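Local structure of hypothetical protein AF1796 (Archaeoglobus fulgidus, 1VIM) at residues A[113-126]-A[131-143]. The protein is of unknown function but probably binds a sugar-phosphate-like carbohydrate derivative and may act as an isomerase. Sequence-based numbering, arbitrary orientation.
Sequences KDIGSKLVAVTGKR and AKMADVVMVVKGK
Strands 118-123 and 136-139 pair in parallel as the two ends of a beta-alpha-beta unit whose crossover includes the short helix 129-133. Their backbones zip together from Val136 N to Leu119 O through to Val140 N to Thr123 O; Ala121 sits at the middle, its N on Val136 O (2.9 Å) and its O taking Met138 N (2.8 Å).

At the entry to the pair, Asp135 OD1 is gripped twice: Leu119 N reaches its anti side at 2.9 Å, and Lys113 NZ forms a salt bridge on its syn side, also at 2.9 Å. The lysine gets there because its chain folds at chi2 and chi3 (-55° and -65°), laying CE against Met133 O at 3.3 Å. A methionine in place of Lys113 would probably leave the Asp135 carboxylate without its salt-bridge mate, keeping the Leu119 N bond but losing the charged grip.

The small Ala121 and Ala134 let the crossover come close, CB to CB 3.8 Å. Beside them the larger apolar side chains pack, Leu119 CD2 on Met133 CB. On the other face, beta-branched Val120 and Val136 suit extended backbone and lie against helix 34-46. Past the strands, Lys141 NZ bonds Gly124 O at 2.8 Å. The whole is a right-handed crossover at the edge of the five-stranded parallel sheet of an SIS-domain alpha/beta sandwich.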
ATOM      1  N   LYS A 113       1.259   5.150 -23.391  1.00 10.81           N
ATOM      2  CA  LYS A 113       1.310   5.857 -24.670  1.00 12.38           C
ATOM      3  C   LYS A 113       1.051   4.886 -25.819  1.00 12.84           C
ATOM      4  O   LYS A 113       0.309   5.209 -26.768  1.00 14.23           O
ATOM      5  CB  LYS A 113       2.662   6.553 -24.852  1.00 13.10           C
ATOM      6  CG  LYS A 113       2.870   7.849 -24.052  1.00 16.52           C
ATOM      7  CD  LYS A 113       1.796   8.923 -24.290  1.00 19.69           C
ATOM      8  CE  LYS A 113       1.787   9.467 -25.729  1.00 22.35           C
ATOM      9  NZ  LYS A 113       0.657  10.434 -26.003  1.00 27.72           N
ATOM     10  N   ASP A 114       1.589   3.674 -25.729  1.00 12.18           N
ATOM     11  CA  ASP A 114       1.344   2.662 -26.774  1.00 13.81           C
ATOM     12  C   ASP A 114      -0.117   2.213 -26.840  1.00 13.60           C
ATOM     13  O   ASP A 114      -0.658   1.959 -27.918  1.00 15.66           O
ATOM     14  CB  ASP A 114       2.239   1.463 -26.564  1.00 16.17           C
ATOM     15  CG  ASP A 114       3.691   1.750 -26.892  1.00 20.94           C
ATOM     16  OD1 ASP A 114       4.001   2.770 -27.547  1.00 23.02           O
ATOM     17  OD2 ASP A 114       4.590   0.998 -26.511  1.00 26.26           O
ATOM     18  N   ILE A 115      -0.773   2.133 -25.680  1.00 11.83           N
ATOM     19  CA  ILE A 115      -2.222   1.882 -25.606  1.00 12.20           C
ATOM     20  C   ILE A 115      -3.025   3.042 -26.205  1.00 12.34           C
ATOM     21  O   ILE A 115      -4.151   2.857 -26.707  1.00 13.70           O
ATOM     22  CB  ILE A 115      -2.617   1.608 -24.133  1.00 11.37           C
ATOM     23  CG1 ILE A 115      -2.062   0.222 -23.748  1.00 13.32           C
ATOM     24  CG2 ILE A 115      -4.139   1.754 -23.936  1.00 13.59           C
ATOM     25  CD1 ILE A 115      -2.089  -0.051 -22.251  1.00 12.51           C
ATOM     26  N   GLY A 116      -2.447   4.237 -26.130  1.00 11.75           N
ATOM     27  CA  GLY A 116      -3.044   5.438 -26.669  1.00 11.46           C
ATOM     28  C   GLY A 116      -3.581   6.431 -25.654  1.00 11.66           C
ATOM     29  O   GLY A 116      -4.197   7.418 -26.023  1.00 12.89           O
ATOM     30  N   SER A 117      -3.375   6.167 -24.367  1.00 11.04           N
ATOM     31  CA  SER A 117      -3.665   7.162 -23.353  1.00 10.57           C
ATOM     32  C   SER A 117      -2.869   8.434 -23.584  1.00 10.51           C
ATOM     33  O   SER A 117      -1.749   8.392 -24.105  1.00 12.14           O
ATOM     34  CB  SER A 117      -3.326   6.566 -21.977  1.00 11.18           C
ATOM     35  OG  SER A 117      -3.455   7.500 -20.887  0.65 14.75           O
ATOM     36  N   LYS A 118      -3.417   9.559 -23.148  1.00 10.60           N
ATOM     37  CA  LYS A 118      -2.635  10.787 -23.090  1.00 11.77           C
ATOM     38  C   LYS A 118      -1.787  10.804 -21.809  1.00 10.88           C
ATOM     39  O   LYS A 118      -2.054  10.042 -20.865  1.00 10.78           O
ATOM     40  CB  LYS A 118      -3.544  12.019 -23.188  1.00 12.03           C
ATOM     41  CG  LYS A 118      -4.178  12.132 -24.605  1.00 13.18           C
ATOM     42  CD  LYS A 118      -5.008  13.357 -24.766  1.00 15.20           C
ATOM     43  CE  LYS A 118      -5.663  13.365 -26.136  1.00 16.72           C
ATOM     44  NZ  LYS A 118      -6.378  14.669 -26.317  1.00 20.80           N
ATOM     45  N   LEU A 119      -0.785  11.681 -21.773  1.00 10.53           N
ATOM     46  CA  LEU A 119       0.165  11.725 -20.671  1.00  9.16           C
ATOM     47  C   LEU A 119       0.472  13.165 -20.299  1.00  9.87           C
ATOM     48  O   LEU A 119       0.789  13.989 -21.172  1.00 10.01           O
ATOM     49  CB  LEU A 119       1.459  10.999 -21.070  1.00 11.02           C
ATOM     50  CG  LEU A 119       2.660  11.070 -20.119  1.00 11.09           C
ATOM     51  CD1 LEU A 119       2.374  10.353 -18.776  1.00 12.49           C
ATOM     52  CD2 LEU A 119       3.930  10.468 -20.773  1.00 13.79           C
ATOM     53  N   VAL A 120       0.326  13.467 -19.015  1.00  9.22           N
ATOM     54  CA  VAL A 120       0.811  14.696 -18.428  1.00  9.38           C
ATOM     55  C   VAL A 120       2.025  14.347 -17.604  1.00  9.49           C
ATOM     56  O   VAL A 120       1.945  13.493 -16.711  1.00 10.98           O
ATOM     57  CB  VAL A 120      -0.230  15.370 -17.518  1.00 10.04           C
ATOM     58  CG1 VAL A 120       0.347  16.612 -16.867  1.00 11.34           C
ATOM     59  CG2 VAL A 120      -1.515  15.668 -18.275  1.00 11.69           C
ATOM     60  N   ALA A 121       3.144  15.021 -17.876  1.00  9.42           N
ATOM     61  CA  ALA A 121       4.359  14.824 -17.090  1.00 10.03           C
ATOM     62  C   ALA A 121       4.512  15.981 -16.133  1.00 10.44           C
ATOM     63  O   ALA A 121       4.588  17.118 -16.564  1.00 12.13           O
ATOM     64  CB  ALA A 121       5.588  14.694 -18.006  1.00 10.28           C
ATOM     65  N   VAL A 122       4.562  15.687 -14.834  1.00  9.28           N
ATOM     66  CA  VAL A 122       4.876  16.680 -13.807  1.00  9.62           C
ATOM     67  C   VAL A 122       6.325  16.418 -13.423  1.00  9.62           C
ATOM     68  O   VAL A 122       6.629  15.419 -12.761  1.00  9.62           O
ATOM     69  CB  VAL A 122       3.952  16.580 -12.580  1.00  9.47           C
ATOM     70  CG1 VAL A 122       4.338  17.625 -11.547  1.00 11.13           C
ATOM     71  CG2 VAL A 122       2.488  16.714 -12.990  1.00 10.28           C
ATOM     72  N   THR A 123       7.199  17.312 -13.859  1.00 10.33           N
ATOM     73  CA  THR A 123       8.635  17.044 -13.843  1.00 10.62           C
ATOM     74  C   THR A 123       9.429  18.332 -13.772  1.00 11.26           C
ATOM     75  O   THR A 123       8.919  19.391 -14.147  1.00 11.91           O
ATOM     76  CB  THR A 123       9.030  16.199 -15.109  1.00 11.01           C
ATOM     77  OG1 THR A 123      10.439  15.897 -15.108  1.00 12.49           O
ATOM     78  CG2 THR A 123       8.787  16.958 -16.434  1.00 12.31           C
ATOM     79  N   GLY A 124      10.686  18.235 -13.324  1.00 11.79           N
ATOM     80  CA  GLY A 124      11.562  19.386 -13.314  1.00 13.18           C
ATOM     81  C   GLY A 124      12.359  19.523 -14.599  1.00 14.79           C
ATOM     82  O   GLY A 124      13.053  20.529 -14.778  1.00 17.55           O
ATOM     83  N   LYS A 125      12.266  18.549 -15.505  1.00 14.66           N
ATOM     84  CA  LYS A 125      13.139  18.513 -16.682  1.00 15.57           C
ATOM     85  C   LYS A 125      12.338  18.436 -17.962  1.00 15.93           C
ATOM     86  O   LYS A 125      11.807  17.376 -18.307  1.00 14.85           O
ATOM     87  CB  LYS A 125      14.113  17.332 -16.567  1.00 16.24           C
ATOM     88  CG  LYS A 125      15.058  17.364 -15.379  1.00 18.91           C
ATOM     89  CD  LYS A 125      16.029  18.543 -15.422  1.00 23.51           C
ATOM     90  CE  LYS A 125      17.049  18.383 -16.531  1.00 28.20           C
ATOM     91  NZ  LYS A 125      18.121  19.427 -16.489  1.00 31.65           N
ATOM     92  N   ARG A 126      12.256  19.567 -18.671  1.00 16.62           N
ATOM     93  CA  ARG A 126      11.430  19.661 -19.889  1.00 18.42           C
ATOM     94  C   ARG A 126      11.919  18.764 -21.036  1.00 18.43           C
ATOM     95  O   ARG A 126      11.142  18.420 -21.921  1.00 18.59           O
ATOM     96  CB  ARG A 126      11.334  21.123 -20.362  1.00 20.49           C
ATOM     97  CG  ARG A 126      10.262  21.416 -21.397  0.65 23.49           C
ATOM     98  CD  ARG A 126      10.185  22.887 -21.805  0.65 26.88           C
ATOM     99  NE  ARG A 126       9.483  23.680 -20.797  0.65 29.75           N
ATOM    100  CZ  ARG A 126      10.059  24.599 -20.027  0.65 31.47           C
ATOM    101  NH1 ARG A 126      11.354  24.864 -20.145  0.65 32.43           N
ATOM    102  NH2 ARG A 126       9.335  25.262 -19.134  0.65 32.65           N
ATOM    103  N   ALA A 131       9.090  13.673 -20.258  1.00 12.73           N
ATOM    104  CA  ALA A 131       8.565  14.870 -20.921  1.00 12.93           C
ATOM    105  C   ALA A 131       8.442  14.678 -22.422  1.00 14.11           C
ATOM    106  O   ALA A 131       7.450  15.101 -23.019  1.00 14.51           O
ATOM    107  CB  ALA A 131       9.414  16.070 -20.596  1.00 13.84           C
ATOM    108  N   LYS A 132       9.428  14.015 -23.035  1.00 14.90           N
ATOM    109  CA  LYS A 132       9.382  13.810 -24.486  1.00 16.31           C
ATOM    110  C   LYS A 132       8.198  12.991 -24.948  1.00 16.93           C
ATOM    111  O   LYS A 132       7.753  13.146 -26.082  1.00 17.98           O
ATOM    112  CB  LYS A 132      10.697  13.216 -25.016  1.00 18.48           C
ATOM    113  CG  LYS A 132      11.874  14.169 -24.891  1.00 22.64           C
ATOM    114  CD  LYS A 132      13.132  13.596 -25.519  1.00 26.77           C
ATOM    115  CE  LYS A 132      13.734  12.505 -24.676  1.00 29.19           C
ATOM    116  NZ  LYS A 132      14.968  11.956 -25.322  1.00 31.16           N
ATOM    117  N   MET A 133       7.670  12.126 -24.081  1.00 15.66           N
ATOM    118  CA  MET A 133       6.496  11.319 -24.382  1.00 16.35           C
ATOM    119  C   MET A 133       5.171  12.030 -24.110  1.00 14.95           C
ATOM    120  O   MET A 133       4.119  11.542 -24.520  1.00 15.84           O
ATOM    121  CB  MET A 133       6.506  10.048 -23.512  1.00 17.40           C
ATOM    122  CG  MET A 133       7.443   8.967 -24.014  1.00 19.41           C
ATOM    123  SD  MET A 133       7.242   7.436 -23.077  1.00 21.83           S
ATOM    124  CE  MET A 133       7.944   7.910 -21.577  1.00 20.02           C
ATOM    125  N   ALA A 134       5.217  13.163 -23.424  1.00 13.21           N
ATOM    126  CA  ALA A 134       4.013  13.716 -22.810  1.00 12.38           C
ATOM    127  C   ALA A 134       3.240  14.601 -23.749  1.00 13.09           C
ATOM    128  O   ALA A 134       3.816  15.300 -24.581  1.00 14.99           O
ATOM    129  CB  ALA A 134       4.384  14.514 -21.590  1.00 12.36           C
ATOM    130  N   ASP A 135       1.928  14.584 -23.599  1.00 11.50           N
ATOM    131  CA  ASP A 135       1.090  15.542 -24.296  1.00 12.38           C
ATOM    132  C   ASP A 135       1.169  16.928 -23.690  1.00 12.88           C
ATOM    133  O   ASP A 135       1.052  17.943 -24.416  1.00 15.99           O
ATOM    134  CB  ASP A 135      -0.348  15.026 -24.307  1.00 13.39           C
ATOM    135  CG  ASP A 135      -0.456  13.744 -25.056  1.00 15.33           C
ATOM    136  OD1 ASP A 135      -0.354  12.664 -24.449  1.00 13.91           O
ATOM    137  OD2 ASP A 135      -0.630  13.709 -26.301  1.00 19.90           O
ATOM    138  N   VAL A 136       1.342  16.990 -22.368  1.00 12.09           N
ATOM    139  CA  VAL A 136       1.485  18.234 -21.629  1.00 12.15           C
ATOM    140  C   VAL A 136       2.640  18.018 -20.667  1.00 11.30           C
ATOM    141  O   VAL A 136       2.676  17.014 -19.926  1.00 12.05           O
ATOM    142  CB  VAL A 136       0.208  18.583 -20.816  1.00 13.18           C
ATOM    143  CG1 VAL A 136       0.440  19.769 -19.926  1.00 15.88           C
ATOM    144  CG2 VAL A 136      -0.975  18.843 -21.756  1.00 15.46           C
ATOM    145  N   VAL A 137       3.603  18.925 -20.718  1.00 12.10           N
ATOM    146  CA  VAL A 137       4.775  18.887 -19.852  1.00 12.32           C
ATOM    147  C   VAL A 137       4.612  20.024 -18.852  1.00 12.77           C
ATOM    148  O   VAL A 137       4.741  21.204 -19.216  1.00 13.67           O
ATOM    149  CB  VAL A 137       6.070  19.054 -20.668  1.00 12.86           C
ATOM    150  CG1 VAL A 137       7.293  19.074 -19.758  1.00 15.65           C
ATOM    151  CG2 VAL A 137       6.152  17.972 -21.745  1.00 14.61           C
ATOM    152  N   MET A 138       4.275  19.670 -17.612  1.00 12.13           N
ATOM    153  CA  MET A 138       4.043  20.638 -16.569  1.00 11.81           C
ATOM    154  C   MET A 138       5.316  20.769 -15.750  1.00 11.52           C
ATOM    155  O   MET A 138       5.644  19.895 -14.935  1.00 12.51           O
ATOM    156  CB  MET A 138       2.830  20.194 -15.740  1.00 12.34           C
ATOM    157  CG  MET A 138       2.400  21.144 -14.656  1.00 13.73           C
ATOM    158  SD  MET A 138       1.655  22.674 -15.331  1.00 17.87           S
ATOM    159  CE  MET A 138       2.786  23.833 -14.729  1.00 19.12           C
ATOM    160  N   VAL A 139       6.083  21.822 -16.035  1.00 12.96           N
ATOM    161  CA  VAL A 139       7.401  21.955 -15.442  1.00 13.33           C
ATOM    162  C   VAL A 139       7.302  22.563 -14.068  1.00 13.06           C
ATOM    163  O   VAL A 139       6.778  23.659 -13.883  1.00 14.94           O
ATOM    164  CB  VAL A 139       8.325  22.792 -16.327  1.00 14.59           C
ATOM    165  CG1 VAL A 139       9.694  22.901 -15.676  1.00 15.93           C
ATOM    166  CG2 VAL A 139       8.440  22.150 -17.706  1.00 16.63           C
ATOM    167  N   VAL A 140       7.763  21.801 -13.088  1.00 11.47           N
ATOM    168  CA  VAL A 140       7.860  22.242 -11.710  1.00 12.87           C
ATOM    169  C   VAL A 140       9.279  21.928 -11.303  1.00 14.13           C
ATOM    170  O   VAL A 140       9.639  20.768 -11.179  1.00 14.21           O
ATOM    171  CB  VAL A 140       6.842  21.490 -10.792  1.00 13.94           C
ATOM    172  CG1 VAL A 140       6.965  21.958  -9.384  1.00 15.72           C
ATOM    173  CG2 VAL A 140       5.384  21.711 -11.310  1.00 15.72           C
ATOM    174  N   LYS A 141      10.104  22.959 -11.158  1.00 16.69           N
ATOM    175  CA  LYS A 141      11.542  22.756 -10.862  1.00 17.92           C
ATOM    176  C   LYS A 141      11.801  22.321  -9.444  1.00 17.18           C
ATOM    177  O   LYS A 141      11.110  22.755  -8.524  1.00 21.13           O
ATOM    178  CB  LYS A 141      12.313  24.071 -11.020  1.00 20.06           C
ATOM    179  CG  LYS A 141      12.125  24.772 -12.325  1.00 23.54           C
ATOM    180  CD  LYS A 141      12.661  23.924 -13.470  1.00 26.06           C
ATOM    181  CE  LYS A 141      14.174  23.933 -13.522  1.00 29.23           C
ATOM    182  NZ  LYS A 141      14.729  22.728 -14.221  1.00 30.82           N
ATOM    183  N   GLY A 142      12.844  21.518  -9.252  1.00 15.91           N
ATOM    184  CA  GLY A 142      13.418  21.324  -7.937  1.00 17.19           C
ATOM    185  C   GLY A 142      14.498  22.370  -7.730  1.00 18.14           C
ATOM    186  O   GLY A 142      14.336  23.268  -6.938  1.00 19.33           O
ATOM    187  N   LYS A 143      15.599  22.232  -8.456  1.00 19.49           N
ATOM    188  CA  LYS A 143      16.701  23.200  -8.405  1.00 18.98           C
ATOM    189  C   LYS A 143      16.430  24.408  -9.313  1.00 19.80           C
ATOM    190  O   LYS A 143      15.980  24.259 -10.472  1.00 21.03           O
ATOM    191  CB  LYS A 143      17.999  22.512  -8.815  1.00 19.49           C
ATOM    192  CG  LYS A 143      19.231  23.429  -8.707  1.00 19.98           C
ATOM    193  CD  LYS A 143      20.455  22.814  -9.383  1.00 21.64           C
ATOM    194  CE  LYS A 143      20.598  23.241 -10.839  1.00 22.57           C
ATOM    195  NZ  LYS A 143      20.753  24.712 -11.105  1.00 22.27           N
TER